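RNA-dependent RNA polymerase (Dera Ghazi Khan orthonairovirus, PDB 6DX2) is probably an RNA-directed RNA polymerase as a whole, of which this piece is the viral OTU-domain cysteine protease, a deubiquitinase. Local coordinates at residues K62-W73 against N85-N96; S109-L118 against T129-L137. One frame throughout, in Å; residues are numbered along the deposited sequence.

Contact 1: residues K62-W73 against N85-N96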
loop_
_atom_site.group_PDB
_atom_site.type_symbol
_atom_site.label_atom_id
_atom_site.label_comp_id
_atom_site.label_asym_id
_atom_site.label_seq_id
_atom_site.Cartn_x
_atom_site.Cartn_y
_atom_site.Cartn_z
ATOM N N LYS A 62 4.818 -8.064 8.026
ATOM C CA LYS A 62 4.159 -9.293 7.589
ATOM C C LYS A 62 3.473 -9.999 8.739
ATOM O O LYS A 62 2.409 -10.595 8.556
ATOM C CB LYS A 62 5.166 -10.263 6.948
ATOM C CG LYS A 62 5.591 -9.795 5.544
ATOM C CD LYS A 62 6.489 -10.863 4.929
ATOM C CE LYS A 62 6.203 -10.966 3.472
ATOM N NZ LYS A 62 6.908 -12.099 2.870
ATOM N N ASN A 63 4.126 -10.048 9.916
ATOM C CA ASN A 63 3.522 -10.762 11.037
ATOM C C ASN A 63 2.253 -10.069 11.505
ATOM O O ASN A 63 1.282 -10.734 11.893
ATOM C CB ASN A 63 4.528 -10.895 12.185
ATOM C CG ASN A 63 5.658 -11.860 11.843
ATOM O OD1 ASN A 63 5.476 -12.751 11.026
ATOM N ND2 ASN A 63 6.816 -11.690 12.472
ATOM N N THR A 64 2.252 -8.733 11.452
ATOM C CA THR A 64 1.068 -7.959 11.784
ATOM C C THR A 64 -0.059 -8.256 10.807
ATOM O O THR A 64 -1.201 -8.501 11.223
ATOM C CB THR A 64 1.427 -6.473 11.795
ATOM O OG1 THR A 64 2.321 -6.239 12.890
ATOM C CG2 THR A 64 0.177 -5.671 12.002
ATOM N N ILE A 65 0.269 -8.323 9.516
ATOM C CA ILE A 65 -0.734 -8.677 8.511
ATOM C C ILE A 65 -1.274 -10.076 8.781
ATOM O O ILE A 65 -2.481 -10.346 8.670
ATOM C CB ILE A 65 -0.115 -8.597 7.111
ATOM C CG1 ILE A 65 0.200 -7.152 6.772
ATOM C CG2 ILE A 65 -1.060 -9.231 6.046
ATOM C CD1 ILE A 65 1.064 -7.083 5.496
ATOM N N ALA A 66 -0.383 -10.993 9.130
ATOM C CA ALA A 66 -0.809 -12.352 9.342
ATOM C C ALA A 66 -1.753 -12.429 10.539
ATOM O O ALA A 66 -2.722 -13.179 10.513
ATOM C CB ALA A 66 0.413 -13.251 9.531
ATOM N N SER A 67 -1.484 -11.645 11.594
ATOM C CA SER A 67 -2.345 -11.690 12.770
ATOM C C SER A 67 -3.727 -11.165 12.426
ATOM O O SER A 67 -4.746 -11.738 12.869
ATOM C CB SER A 67 -1.739 -10.883 13.930
ATOM O OG SER A 67 -2.097 -9.501 13.861
ATOM N N PHE A 68 -3.780 -10.099 11.616
ATOM C CA PHE A 68 -5.078 -9.591 11.199
ATOM C C PHE A 68 -5.826 -10.642 10.378
ATOM O O PHE A 68 -7.025 -10.831 10.563
ATOM C CB PHE A 68 -4.930 -8.282 10.424
ATOM C CG PHE A 68 -6.231 -7.584 10.204
ATOM C CD1 PHE A 68 -6.727 -6.688 11.145
ATOM C CD2 PHE A 68 -7.004 -7.889 9.080
ATOM C CE1 PHE A 68 -7.948 -6.060 10.953
ATOM C CE2 PHE A 68 -8.227 -7.276 8.887
ATOM C CZ PHE A 68 -8.688 -6.338 9.815
ATOM N N ALA A 69 -5.136 -11.291 9.424
ATOM C CA ALA A 69 -5.775 -12.294 8.569
ATOM C C ALA A 69 -6.310 -13.468 9.387
ATOM O O ALA A 69 -7.363 -14.026 9.069
ATOM C CB ALA A 69 -4.768 -12.774 7.496
ATOM N N ALA A 70 -5.600 -13.852 10.451
ATOM C CA ALA A 70 -6.030 -14.954 11.302
ATOM C C ALA A 70 -7.270 -14.597 12.126
ATOM O O ALA A 70 -8.188 -15.431 12.291
ATOM C CB ALA A 70 -4.868 -15.365 12.212
ATOM N N ALA A 71 -7.316 -13.367 12.653
ATOM C CA ALA A 71 -8.397 -12.986 13.547
ATOM C C ALA A 71 -9.594 -12.400 12.819
ATOM O O ALA A 71 -10.709 -12.444 13.351
ATOM C CB ALA A 71 -7.908 -11.965 14.570
ATOM N N ASN A 72 -9.397 -11.849 11.630
ATOM C CA ASN A 72 -10.388 -11.017 10.962
ATOM C C ASN A 72 -10.460 -11.352 9.481
ATOM O O ASN A 72 -10.490 -10.467 8.627
ATOM C CB ASN A 72 -10.041 -9.536 11.105
ATOM C CG ASN A 72 -10.386 -9.033 12.443
ATOM O OD1 ASN A 72 -11.397 -9.453 12.984
ATOM N ND2 ASN A 72 -9.550 -8.167 13.020
ATOM N N TRP A 73 -10.503 -12.643 9.166
ATOM C CA TRP A 73 -10.438 -13.061 7.771
ATOM C C TRP A 73 -11.577 -12.466 6.950
ATOM O O TRP A 73 -11.391 -12.126 5.778
ATOM C CB TRP A 73 -10.471 -14.589 7.708
ATOM C CG TRP A 73 -10.386 -15.182 6.342
ATOM C CD1 TRP A 73 -11.261 -16.058 5.782
ATOM C CD2 TRP A 73 -9.351 -14.961 5.364
ATOM N NE1 TRP A 73 -10.829 -16.413 4.515
ATOM C CE2 TRP A 73 -9.664 -15.750 4.236
ATOM C CE3 TRP A 73 -8.192 -14.180 5.340
ATOM C CZ2 TRP A 73 -8.859 -15.771 3.092
ATOM C CZ3 TRP A 73 -7.394 -14.200 4.199
ATOM C CH2 TRP A 73 -7.737 -14.987 3.094
ATOM N N ASN A 85 -8.713 -19.798 2.347
ATOM C CA ASN A 85 -8.865 -19.577 3.776
ATOM C C ASN A 85 -7.672 -18.775 4.255
ATOM O O ASN A 85 -6.706 -18.545 3.511
ATOM C CB ASN A 85 -8.952 -20.889 4.549
ATOM C CG ASN A 85 -7.836 -21.845 4.176
ATOM O OD1 ASN A 85 -6.677 -21.624 4.517
ATOM N ND2 ASN A 85 -8.188 -22.937 3.486
ATOM N N SER A 86 -7.778 -18.300 5.500
ATOM C CA SER A 86 -6.705 -17.476 6.050
ATOM C C SER A 86 -5.422 -18.286 6.200
ATOM O O SER A 86 -4.320 -17.741 6.055
ATOM C CB SER A 86 -7.116 -16.871 7.404
ATOM O OG SER A 86 -7.072 -17.874 8.402
ATOM N N SER A 87 -5.533 -19.580 6.448
ATOM C CA SER A 87 -4.334 -20.393 6.638
ATOM C C SER A 87 -3.500 -20.464 5.361
ATOM O O SER A 87 -2.270 -20.298 5.397
ATOM C CB SER A 87 -4.723 -21.799 7.112
ATOM O OG SER A 87 -3.536 -22.502 7.386
ATOM N N ASP A 88 -4.158 -20.718 4.221
ATOM C CA ASP A 88 -3.474 -20.675 2.928
ATOM C C ASP A 88 -2.856 -19.299 2.662
ATOM O O ASP A 88 -1.710 -19.209 2.199
ATOM C CB ASP A 88 -4.441 -21.026 1.798
ATOM C CG ASP A 88 -4.959 -22.456 1.882
ATOM O OD1 ASP A 88 -4.355 -23.283 2.611
ATOM O OD2 ASP A 88 -5.987 -22.741 1.228
ATOM N N TYR A 89 -3.609 -18.217 2.934
ATOM C CA TYR A 89 -3.088 -16.885 2.689
ATOM C C TYR A 89 -1.831 -16.650 3.514
ATOM O O TYR A 89 -0.795 -16.182 2.990
ATOM C CB TYR A 89 -4.137 -15.814 3.004
ATOM C CG TYR A 89 -3.534 -14.395 2.965
ATOM C CD1 TYR A 89 -3.076 -13.834 1.774
ATOM C CD2 TYR A 89 -3.384 -13.656 4.121
ATOM C CE1 TYR A 89 -2.490 -12.619 1.744
ATOM C CE2 TYR A 89 -2.807 -12.405 4.086
ATOM C CZ TYR A 89 -2.367 -11.888 2.892
ATOM O OH TYR A 89 -1.799 -10.637 2.855
ATOM N N ARG A 90 -1.898 -16.957 4.815
ATOM C CA ARG A 90 -0.764 -16.602 5.663
ATOM C C ARG A 90 0.479 -17.380 5.272
ATOM O O ARG A 90 1.580 -16.826 5.278
ATOM C CB ARG A 90 -1.093 -16.820 7.135
ATOM C CG ARG A 90 -2.101 -15.801 7.631
ATOM C CD ARG A 90 -2.481 -16.162 9.083
ATOM N NE ARG A 90 -3.674 -17.004 9.158
ATOM C CZ ARG A 90 -3.707 -18.195 9.751
ATOM N NH1 ARG A 90 -2.604 -18.684 10.305
ATOM N NH2 ARG A 90 -4.838 -18.886 9.782
ATOM N N ALA A 91 0.320 -18.643 4.882
ATOM C CA ALA A 91 1.481 -19.459 4.525
ATOM C C ALA A 91 2.167 -18.919 3.270
ATOM O O ALA A 91 3.401 -18.933 3.165
ATOM C CB ALA A 91 1.060 -20.915 4.321
ATOM N N ASP A 92 1.382 -18.446 2.310
ATOM C CA ASP A 92 1.959 -17.868 1.098
ATOM C C ASP A 92 2.593 -16.506 1.379
ATOM O O ASP A 92 3.739 -16.255 1.011
ATOM C CB ASP A 92 0.875 -17.719 0.034
ATOM C CG ASP A 92 1.445 -17.660 -1.367
ATOM O OD1 ASP A 92 2.516 -18.273 -1.585
ATOM O OD2 ASP A 92 0.837 -16.999 -2.242
ATOM N N MET A 93 1.841 -15.608 2.019
ATOM C CA MET A 93 2.317 -14.242 2.226
ATOM C C MET A 93 3.584 -14.220 3.074
ATOM O O MET A 93 4.446 -13.352 2.865
ATOM C CB MET A 93 1.186 -13.403 2.867
ATOM C CG MET A 93 1.469 -11.977 3.158
ATOM S SD MET A 93 2.302 -11.757 4.763
ATOM C CE MET A 93 0.965 -12.198 5.888
ATOM N N LEU A 94 3.723 -15.146 4.010
ATOM C CA LEU A 94 4.861 -15.087 4.914
ATOM C C LEU A 94 6.158 -15.538 4.257
ATOM O O LEU A 94 7.227 -15.439 4.868
ATOM C CB LEU A 94 4.604 -15.962 6.136
ATOM C CG LEU A 94 3.638 -15.262 7.095
ATOM C CD1 LEU A 94 3.130 -16.222 8.144
ATOM C CD2 LEU A 94 4.336 -14.058 7.731
ATOM N N ARG A 95 6.087 -16.073 3.051
ATOM C CA ARG A 95 7.283 -16.574 2.421
ATOM C C ARG A 95 8.100 -15.418 1.877
ATOM O O ARG A 95 7.551 -14.425 1.428
ATOM C CB ARG A 95 6.918 -17.519 1.285
ATOM C CG ARG A 95 6.255 -18.789 1.721
ATOM C CD ARG A 95 6.321 -19.766 0.583
ATOM N NE ARG A 95 7.606 -19.707 -0.125
ATOM C CZ ARG A 95 7.739 -19.700 -1.452
ATOM N NH1 ARG A 95 6.672 -19.744 -2.241
ATOM N NH2 ARG A 95 8.945 -19.653 -1.994
ATOM N N ASN A 96 9.435 -15.577 1.857
ATOM C CA ASN A 96 10.265 -14.544 1.254
ATOM C C ASN A 96 9.893 -14.370 -0.214
ATOM O O ASN A 96 9.505 -15.332 -0.898
ATOM C CB ASN A 96 11.749 -14.883 1.327
ATOM C CG ASN A 96 12.352 -14.736 2.726
ATOM O OD1 ASN A 96 11.853 -14.017 3.593
ATOM N ND2 ASN A 96 13.464 -15.416 2.932
HETATM O O HOH W 1 9.092 -13.289 4.275
#
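K62, W73 and M93 bury the most surface where K62-W73 meets N85-N96, and they mark the two ends of an antiparallel helix pair. The axes of helices 62-71 and 86-93 run at 172° and approach to 9.3 Å, and A66 and A69 point toward the second helix, where the backbones come near R90 and S86. At one end the W73 ring lies flat against the first turn of helix 86-93: S86 N sits 3.4 Å above the centre of one face and N85 C above its rim, while W73 CH2 comes to 3.7 Å from Y89 CB. W73 CG stands anti to the backbone N (chi1 -179°), which carries the indole across to N85 and S86. At the other end K62 and M93 slide past each other in opposite directions, with K62 CB 3.9 Å from M93 SD. The lysine chain bends at chi3 (143°), and K62 NZ donates to M93 O over 2.8 Å, in the plane of that carbonyl. R95 O is equally near K62 NZ, and a water accepting from the ammonium donates to L94 O and N96 OD1. M93 CE turns back to I65 CG2 at 3.6 Å. Between the ends, A69 CB lies 3.8 Å from Y89 CD2. Beside the tryptophan, the R90 guanidinium has A70 CB over one face and S87 CA over the opposite one, held by an in-plane bond from R90 NH2 to S86 OG of 2.8 Å. Outside the pair, Y89 OH bonds to E104 and the K62 ammonium makes a cation-pi contact with F44. The chemistry thus divides by position: alanine, tyrosine and methionine contacts occupy the middle of this antiparallel helix pair of the OTU domain, while the buried ammonium of K62 is satisfied by M93 O directly and by a water that leads on to L94 O.

Contact 2: residues S109-L118 against T129-L137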
loop_
_atom_site.group_PDB
_atom_site.type_symbol
_atom_site.label_atom_id
_atom_site.label_comp_id
_atom_site.label_asym_id
_atom_site.label_seq_id
_atom_site.Cartn_x
_atom_site.Cartn_y
_atom_site.Cartn_z
ATOM N N SER A 109 -3.846 -1.469 6.254
ATOM C CA SER A 109 -4.593 -0.270 6.643
ATOM C C SER A 109 -5.527 -0.556 7.811
ATOM O O SER A 109 -5.599 0.235 8.780
ATOM C CB SER A 109 -5.371 0.247 5.450
ATOM O OG SER A 109 -6.465 -0.563 5.103
ATOM N N LYS A 110 -6.229 -1.698 7.763
ATOM C CA LYS A 110 -7.056 -2.061 8.900
ATOM C C LYS A 110 -6.202 -2.487 10.101
ATOM O O LYS A 110 -6.517 -2.139 11.243
ATOM C CB LYS A 110 -8.021 -3.186 8.504
ATOM C CG LYS A 110 -8.967 -2.806 7.350
ATOM C CD LYS A 110 -9.670 -3.990 6.690
ATOM C CE LYS A 110 -10.558 -3.477 5.510
ATOM N NZ LYS A 110 -11.622 -4.470 5.125
ATOM N N ALA A 111 -5.119 -3.237 9.872
ATOM C CA ALA A 111 -4.427 -3.815 11.019
ATOM C C ALA A 111 -3.741 -2.750 11.861
ATOM O O ALA A 111 -3.579 -2.923 13.078
ATOM C CB ALA A 111 -3.427 -4.867 10.538
ATOM N N LEU A 112 -3.271 -1.664 11.222
ATOM C CA LEU A 112 -2.546 -0.626 11.923
ATOM C C LEU A 112 -3.330 0.667 12.041
ATOM O O LEU A 112 -2.808 1.628 12.627
ATOM C CB LEU A 112 -1.196 -0.357 11.191
ATOM C CG LEU A 112 -0.209 -1.501 11.292
ATOM C CD1 LEU A 112 1.097 -1.054 10.589
ATOM C CD2 LEU A 112 0.074 -1.904 12.744
ATOM N N ASN A 113 -4.570 0.714 11.546
ATOM C CA ASN A 113 -5.360 1.954 11.621
ATOM C C ASN A 113 -4.604 3.085 10.955
ATOM O O ASN A 113 -4.398 4.180 11.507
ATOM C CB ASN A 113 -5.723 2.305 13.065
ATOM C CG ASN A 113 -6.837 1.454 13.549
ATOM O OD1 ASN A 113 -6.612 0.366 14.103
ATOM N ND2 ASN A 113 -8.057 1.894 13.268
ATOM N N ILE A 114 -4.145 2.792 9.756
ATOM C CA ILE A 114 -3.470 3.776 8.947
ATOM C C ILE A 114 -4.135 3.739 7.579
ATOM O O ILE A 114 -4.939 2.862 7.256
ATOM C CB ILE A 114 -1.943 3.532 8.839
ATOM C CG1 ILE A 114 -1.688 2.175 8.223
ATOM C CG2 ILE A 114 -1.274 3.637 10.232
ATOM C CD1 ILE A 114 -0.187 1.712 8.103
ATOM N N THR A 115 -3.796 4.739 6.788
ATOM C CA THR A 115 -4.291 4.812 5.426
ATOM C C THR A 115 -3.119 4.538 4.516
ATOM O O THR A 115 -2.008 5.053 4.768
ATOM C CB THR A 115 -4.911 6.200 5.190
ATOM O OG1 THR A 115 -6.128 6.271 5.971
ATOM C CG2 THR A 115 -5.342 6.411 3.722
ATOM N N ILE A 116 -3.359 3.743 3.463
ATOM C CA ILE A 116 -2.326 3.386 2.512
ATOM C C ILE A 116 -2.840 3.694 1.125
ATOM O O ILE A 116 -3.975 3.348 0.801
ATOM C CB ILE A 116 -1.909 1.904 2.609
ATOM C CG1 ILE A 116 -1.369 1.630 4.044
ATOM C CG2 ILE A 116 -0.922 1.583 1.444
ATOM C CD1 ILE A 116 -1.113 0.108 4.357
ATOM N N ILE A 117 -2.029 4.369 0.315
ATOM C CA ILE A 117 -2.450 4.729 -1.034
ATOM C C ILE A 117 -1.491 4.102 -2.023
ATOM O O ILE A 117 -0.271 4.258 -1.892
ATOM C CB ILE A 117 -2.505 6.251 -1.220
ATOM C CG1 ILE A 117 -3.487 6.817 -0.220
ATOM C CG2 ILE A 117 -2.847 6.620 -2.698
ATOM C CD1 ILE A 117 -3.490 8.398 -0.207
ATOM N N LEU A 118 -2.042 3.387 -3.004
ATOM C CA LEU A 118 -1.233 2.802 -4.061
ATOM C C LEU A 118 -1.374 3.710 -5.261
ATOM O O LEU A 118 -2.456 3.805 -5.851
ATOM C CB LEU A 118 -1.664 1.376 -4.404
ATOM C CG LEU A 118 -1.759 0.384 -3.236
ATOM C CD1 LEU A 118 -2.053 -1.098 -3.727
ATOM C CD2 LEU A 118 -0.515 0.471 -2.348
ATOM N N THR A 129 -3.563 5.095 -11.971
ATOM C CA THR A 129 -4.664 4.787 -11.075
ATOM C C THR A 129 -4.210 5.166 -9.670
ATOM O O THR A 129 -3.028 5.033 -9.343
ATOM C CB THR A 129 -5.059 3.286 -11.107
ATOM O OG1 THR A 129 -4.082 2.518 -10.405
ATOM C CG2 THR A 129 -5.163 2.722 -12.516
ATOM N N ALA A 130 -5.139 5.629 -8.819
ATOM C CA ALA A 130 -4.812 5.764 -7.394
ATOM C C ALA A 130 -5.892 5.078 -6.576
ATOM O O ALA A 130 -7.089 5.271 -6.835
ATOM C CB ALA A 130 -4.679 7.189 -6.929
ATOM N N THR A 131 -5.469 4.291 -5.593
ATOM C CA THR A 131 -6.398 3.519 -4.769
ATOM C C THR A 131 -6.036 3.745 -3.323
ATOM O O THR A 131 -4.880 3.613 -2.952
ATOM C CB THR A 131 -6.324 2.040 -5.118
ATOM O OG1 THR A 131 -6.517 1.888 -6.528
ATOM C CG2 THR A 131 -7.410 1.274 -4.434
ATOM N N LYS A 132 -7.011 4.121 -2.503
ATOM C CA LYS A 132 -6.722 4.495 -1.133
ATOM C C LYS A 132 -7.456 3.530 -0.217
ATOM O O LYS A 132 -8.666 3.313 -0.361
ATOM C CB LYS A 132 -7.137 5.928 -0.889
ATOM C CG LYS A 132 -7.031 6.383 0.580
ATOM C CD LYS A 132 -7.187 7.927 0.705
ATOM C CE LYS A 132 -8.701 8.257 0.777
ATOM N NZ LYS A 132 -9.242 8.118 2.205
ATOM N N TYR A 133 -6.724 2.969 0.730
ATOM C CA TYR A 133 -7.259 2.003 1.687
ATOM C C TYR A 133 -7.249 2.703 3.038
ATOM O O TYR A 133 -6.179 3.010 3.556
ATOM C CB TYR A 133 -6.398 0.746 1.732
ATOM C CG TYR A 133 -6.447 -0.011 0.445
ATOM C CD1 TYR A 133 -7.408 -0.968 0.237
ATOM C CD2 TYR A 133 -5.532 0.261 -0.591
ATOM C CE1 TYR A 133 -7.476 -1.681 -0.957
ATOM C CE2 TYR A 133 -5.623 -0.454 -1.811
ATOM C CZ TYR A 133 -6.601 -1.378 -1.959
ATOM O OH TYR A 133 -6.741 -2.098 -3.115
ATOM N N GLY A 134 -8.419 3.004 3.569
ATOM C CA GLY A 134 -8.514 3.728 4.828
ATOM C C GLY A 134 -9.071 5.111 4.640
ATOM O O GLY A 134 -9.017 5.689 3.561
ATOM N N PRO A 135 -9.594 5.692 5.721
ATOM C CA PRO A 135 -10.365 6.941 5.609
ATOM C C PRO A 135 -9.544 8.212 5.665
ATOM O O PRO A 135 -10.139 9.306 5.625
ATOM C CB PRO A 135 -11.277 6.866 6.837
ATOM C CG PRO A 135 -10.398 6.206 7.850
ATOM C CD PRO A 135 -9.640 5.111 7.077
ATOM N N GLY A 136 -8.233 8.112 5.742
ATOM C CA GLY A 136 -7.404 9.246 6.065
ATOM C C GLY A 136 -6.974 10.017 4.829
ATOM O O GLY A 136 -7.356 9.738 3.701
ATOM N N LEU A 137 -6.167 11.029 5.060
ATOM C CA LEU A 137 -5.768 11.971 4.019
ATOM C C LEU A 137 -4.422 11.597 3.415
ATOM O O LEU A 137 -3.609 10.938 4.064
ATOM C CB LEU A 137 -5.647 13.382 4.606
ATOM C CG LEU A 137 -6.914 13.966 5.272
ATOM C CD1 LEU A 137 -6.585 15.242 6.060
ATOM C CD2 LEU A 137 -7.989 14.190 4.199
HETATM O O HOH W 2 -3.876 2.030 -7.667
#
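Y133 and L118 share one face of the hairpin formed by strands 116-121 and 127-133, their side chains meeting at an angle with L118 CD1 4.1 Å from Y133 CE2. The Y133 ring turns an edge to the backbone, with I116 O lying in its plane. That oxygen also accepts from Y133 N at 2.8 Å, and I116 N returns a bond to Y133 O; L118 and T131 form the next hydrogen-bonded pair. On the other face, I117 and K132 form the non-hydrogen-bonded pair. K132 CG, anti to the backbone N (chi1 173°), touches both T115 CG2 at 3.6 Å and I117 CG1 at 3.7 Å. Bends at chi3 and chi4 then fold the lysine back on its own segment, where K132 NZ donates to G134 O and to G136 O at 2.8 and 2.9 Å. Rings of Y19 and W11 add cation-pi contacts to this ammonium. T115 OG1 accepts from G136 N over 2.8 Å, though the N-H...O angle of 140° shows a bent bond. At the far end a water donates to L118 O and accepts from T129 OG1 and T131 OG1, the latter also hydrogen-bonded to N20 OD1. Strand pairing therefore fixes the register in this part of the OTU domain's central sheet, while one hydroxyl and one ammonium hold the G134-G136 turn by its backbone amide and carbonyls.

How the contacts relate
Contact 1 lies toward the periphery, about 16 Å from the chain centre to its own, whereas contact 2 lies about 7 Å from it; the two contact centres are about 19 Å apart, and both are partly buried. They share no segment but touch directly: F68 CZ of 62-73 packs 3.5 Å from K110 CB of 109-118, and T64 CG2 meets L112 CD2. Helix 102-112 thus stands between the helical pair and the sheet. Side-chain packing dominates contact 1, backbone hydrogen bonding contact 2. Each nevertheless has a buried lysine donating to main-chain oxygen: one carbonyl across the pair in contact 1, two within its own segment in contact 2.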